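Local coordinates for protein ribonuclease (PDB 1IYB) that probably cleaves RNA as a plant ribonuclease of the T2 family and binds guanosine 5'-monophosphate in a base-recognition pocket, at residues A[128-133]-A[154-159]. Numbering follows the deposited sequence.
Sequences LEILQG and SAIGYA
Ile130 reaches across to Ala155 and Ile156 with its longer arm: CG1 points directly away from the carbonyl carbon (chi1 -70°), CD1 extends that arm, anti to CA (chi2 169°), and CG2 lies opposite the backbone N. Ile156 is turned differently, its CG1 tucked between the two backbone arms (chi1 70°), which leaves CG2, on the far side from the carbonyl carbon, as the branch that meets Ile130. The methyl of Ala155 sits against the CG2 methyl and the CG1 arm of Ile130, with CB of Ala155 3.6 Å from CG2 of Ile130 and 3.9 Å from its CG1. Farther out, CD1 of Ile130 touches CG2 of Ile156 at 3.8 Å, methyl against methyl, and the two isoleucine chains run roughly perpendicular. One long side chain thus spans two consecutive residues. The CA atoms of Ile130 and Ala155 are 6.7 Å apart, a close approach consistent with the short side chain of Ala155. No hydrogen bond links the segments; the join is purely apolar, small and near the surface. Directly after Ile156 the helix ends at Gly157, whose positive phi suits glycine and turns the chain away toward Tyr158. Ile130 also packs on Ile152, one turn before Ile156, while Leu131 leans on Ile148, extending the apolar seam along the same helix. The contact therefore joins the short helix 127-133 to the C-terminal end of helix 145-156, just before the chain enters strand 161-166, an outer strand of the four-stranded antiparallel sheet.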
ATOM      1  N   LEU A 128     -13.547 -22.690 -12.764  1.00 10.14           N
ATOM      2  CA  LEU A 128     -14.822 -22.823 -13.454  1.00  9.55           C
ATOM      3  C   LEU A 128     -15.198 -24.294 -13.574  1.00  9.40           C
ATOM      4  O   LEU A 128     -16.330 -24.676 -13.284  1.00  9.20           O
ATOM      5  CB  LEU A 128     -14.760 -22.195 -14.847  1.00 11.73           C
ATOM      6  CG  LEU A 128     -16.064 -22.290 -15.649  1.00 13.97           C
ATOM      7  CD1 LEU A 128     -17.138 -21.448 -14.982  1.00 15.66           C
ATOM      8  CD2 LEU A 128     -15.830 -21.820 -17.077  1.00 16.50           C
ATOM      9  N   GLU A 129     -14.246 -25.124 -13.991  1.00  8.33           N
ATOM     10  CA  GLU A 129     -14.519 -26.549 -14.142  1.00 10.64           C
ATOM     11  C   GLU A 129     -14.797 -27.244 -12.818  1.00  9.76           C
ATOM     12  O   GLU A 129     -15.633 -28.141 -12.749  1.00 10.12           O
ATOM     13  CB  GLU A 129     -13.372 -27.242 -14.875  1.00 12.75           C
ATOM     14  CG  GLU A 129     -13.354 -26.928 -16.367  1.00 19.46           C
ATOM     15  CD  GLU A 129     -12.344 -27.762 -17.128  1.00 23.39           C
ATOM     16  OE1 GLU A 129     -11.137 -27.621 -16.859  1.00 27.78           O
ATOM     17  OE2 GLU A 129     -12.759 -28.559 -17.997  1.00 28.19           O
ATOM     18  N   ILE A 130     -14.094 -26.836 -11.768  1.00  9.43           N
ATOM     19  CA  ILE A 130     -14.304 -27.420 -10.452  1.00  8.21           C
ATOM     20  C   ILE A 130     -15.717 -27.092  -9.981  1.00  9.54           C
ATOM     21  O   ILE A 130     -16.453 -27.968  -9.527  1.00 10.27           O
ATOM     22  CB  ILE A 130     -13.300 -26.861  -9.416  1.00  9.09           C
ATOM     23  CG1 ILE A 130     -11.895 -27.388  -9.706  1.00  9.08           C
ATOM     24  CG2 ILE A 130     -13.744 -27.232  -8.003  1.00  8.90           C
ATOM     25  CD1 ILE A 130     -10.812 -26.682  -8.916  1.00 10.91           C
ATOM     26  N   LEU A 131     -16.099 -25.827 -10.106  1.00  8.77           N
ATOM     27  CA  LEU A 131     -17.414 -25.405  -9.663  1.00  8.72           C
ATOM     28  C   LEU A 131     -18.538 -26.009 -10.491  1.00  9.67           C
ATOM     29  O   LEU A 131     -19.521 -26.499  -9.937  1.00  8.58           O
ATOM     30  CB  LEU A 131     -17.500 -23.874  -9.651  1.00  8.17           C
ATOM     31  CG  LEU A 131     -16.608 -23.249  -8.566  1.00  8.20           C
ATOM     32  CD1 LEU A 131     -16.618 -21.732  -8.675  1.00  9.76           C
ATOM     33  CD2 LEU A 131     -17.089 -23.694  -7.188  1.00  9.87           C
ATOM     34  N   GLN A 132     -18.398 -26.001 -11.812  1.00 10.45           N
ATOM     35  CA  GLN A 132     -19.456 -26.568 -12.635  1.00 12.15           C
ATOM     36  C   GLN A 132     -19.547 -28.078 -12.428  1.00 12.24           C
ATOM     37  O   GLN A 132     -20.615 -28.671 -12.604  1.00 13.04           O
ATOM     38  CB  GLN A 132     -19.238 -26.201 -14.108  1.00 13.45           C
ATOM     39  CG  GLN A 132     -19.396 -24.695 -14.351  1.00 17.53           C
ATOM     40  CD  GLN A 132     -19.579 -24.321 -15.812  1.00 18.52           C
ATOM     41  OE1 GLN A 132     -18.662 -24.448 -16.622  1.00 22.88           O
ATOM     42  NE2 GLN A 132     -20.777 -23.858 -16.156  1.00 21.59           N
ATOM     43  N   GLY A 133     -18.441 -28.691 -12.018  1.00 11.97           N
ATOM     44  CA  GLY A 133     -18.438 -30.120 -11.767  1.00 12.65           C
ATOM     45  C   GLY A 133     -19.300 -30.457 -10.562  1.00 12.72           C
ATOM     46  O   GLY A 133     -19.730 -31.601 -10.389  1.00 15.22           O
ATOM     47  N   SER A 154     -12.729 -30.223  -1.976  1.00 11.25           N
ATOM     48  CA  SER A 154     -12.801 -31.620  -2.384  1.00 12.43           C
ATOM     49  C   SER A 154     -11.979 -31.875  -3.645  1.00 13.08           C
ATOM     50  O   SER A 154     -11.428 -32.962  -3.829  1.00 14.76           O
ATOM     51  CB  SER A 154     -14.255 -32.029  -2.641  1.00 13.25           C
ATOM     52  OG  SER A 154     -15.021 -31.953  -1.454  1.00 16.46           O
ATOM     53  N   ALA A 155     -11.897 -30.868  -4.506  1.00 11.70           N
ATOM     54  CA  ALA A 155     -11.166 -30.994  -5.758  1.00 13.05           C
ATOM     55  C   ALA A 155      -9.651 -30.862  -5.651  1.00 13.33           C
ATOM     56  O   ALA A 155      -8.919 -31.715  -6.149  1.00 16.58           O
ATOM     57  CB  ALA A 155     -11.700 -29.983  -6.771  1.00 12.54           C
ATOM     58  N   ILE A 156      -9.176 -29.798  -5.010  1.00 12.77           N
ATOM     59  CA  ILE A 156      -7.740 -29.579  -4.901  1.00 12.99           C
ATOM     60  C   ILE A 156      -7.121 -30.020  -3.580  1.00 11.26           C
ATOM     61  O   ILE A 156      -5.897 -30.089  -3.461  1.00 13.00           O
ATOM     62  CB  ILE A 156      -7.383 -28.097  -5.154  1.00 13.68           C
ATOM     63  CG1 ILE A 156      -7.876 -27.225  -3.998  1.00 13.59           C
ATOM     64  CG2 ILE A 156      -8.011 -27.637  -6.461  1.00 15.62           C
ATOM     65  CD1 ILE A 156      -7.478 -25.769  -4.131  1.00 14.95           C
ATOM     66  N   GLY A 157      -7.960 -30.304  -2.587  1.00 10.25           N
ATOM     67  CA  GLY A 157      -7.450 -30.762  -1.305  1.00 10.14           C
ATOM     68  C   GLY A 157      -7.106 -29.697  -0.281  1.00  9.71           C
ATOM     69  O   GLY A 157      -6.564 -30.012   0.785  1.00  9.79           O
ATOM     70  N   TYR A 158      -7.415 -28.441  -0.594  1.00  9.01           N
ATOM     71  CA  TYR A 158      -7.139 -27.322   0.305  1.00  8.08           C
ATOM     72  C   TYR A 158      -8.332 -26.373   0.349  1.00  8.18           C
ATOM     73  O   TYR A 158      -9.059 -26.235  -0.635  1.00 10.11           O
ATOM     74  CB  TYR A 158      -5.886 -26.564  -0.154  1.00  8.11           C
ATOM     75  CG  TYR A 158      -4.636 -27.409  -0.138  1.00  9.21           C
ATOM     76  CD1 TYR A 158      -4.355 -28.296  -1.178  1.00  9.22           C
ATOM     77  CD2 TYR A 158      -3.763 -27.367   0.948  1.00  9.21           C
ATOM     78  CE1 TYR A 158      -3.235 -29.124  -1.134  1.00 10.44           C
ATOM     79  CE2 TYR A 158      -2.644 -28.188   1.002  1.00  8.80           C
ATOM     80  CZ  TYR A 158      -2.388 -29.066  -0.040  1.00  9.72           C
ATOM     81  OH  TYR A 158      -1.293 -29.899   0.024  1.00 11.05           O
ATOM     82  N   ALA A 159      -8.524 -25.722   1.493  1.00  7.73           N
ATOM     83  CA  ALA A 159      -9.633 -24.789   1.678  1.00  8.18           C
ATOM     84  C   ALA A 159      -9.307 -23.426   1.070  1.00  8.75           C
ATOM     85  O   ALA A 159      -8.288 -22.820   1.395  1.00 10.20           O
ATOM     86  CB  ALA A 159      -9.934 -24.631   3.160  1.00 10.20           C
TER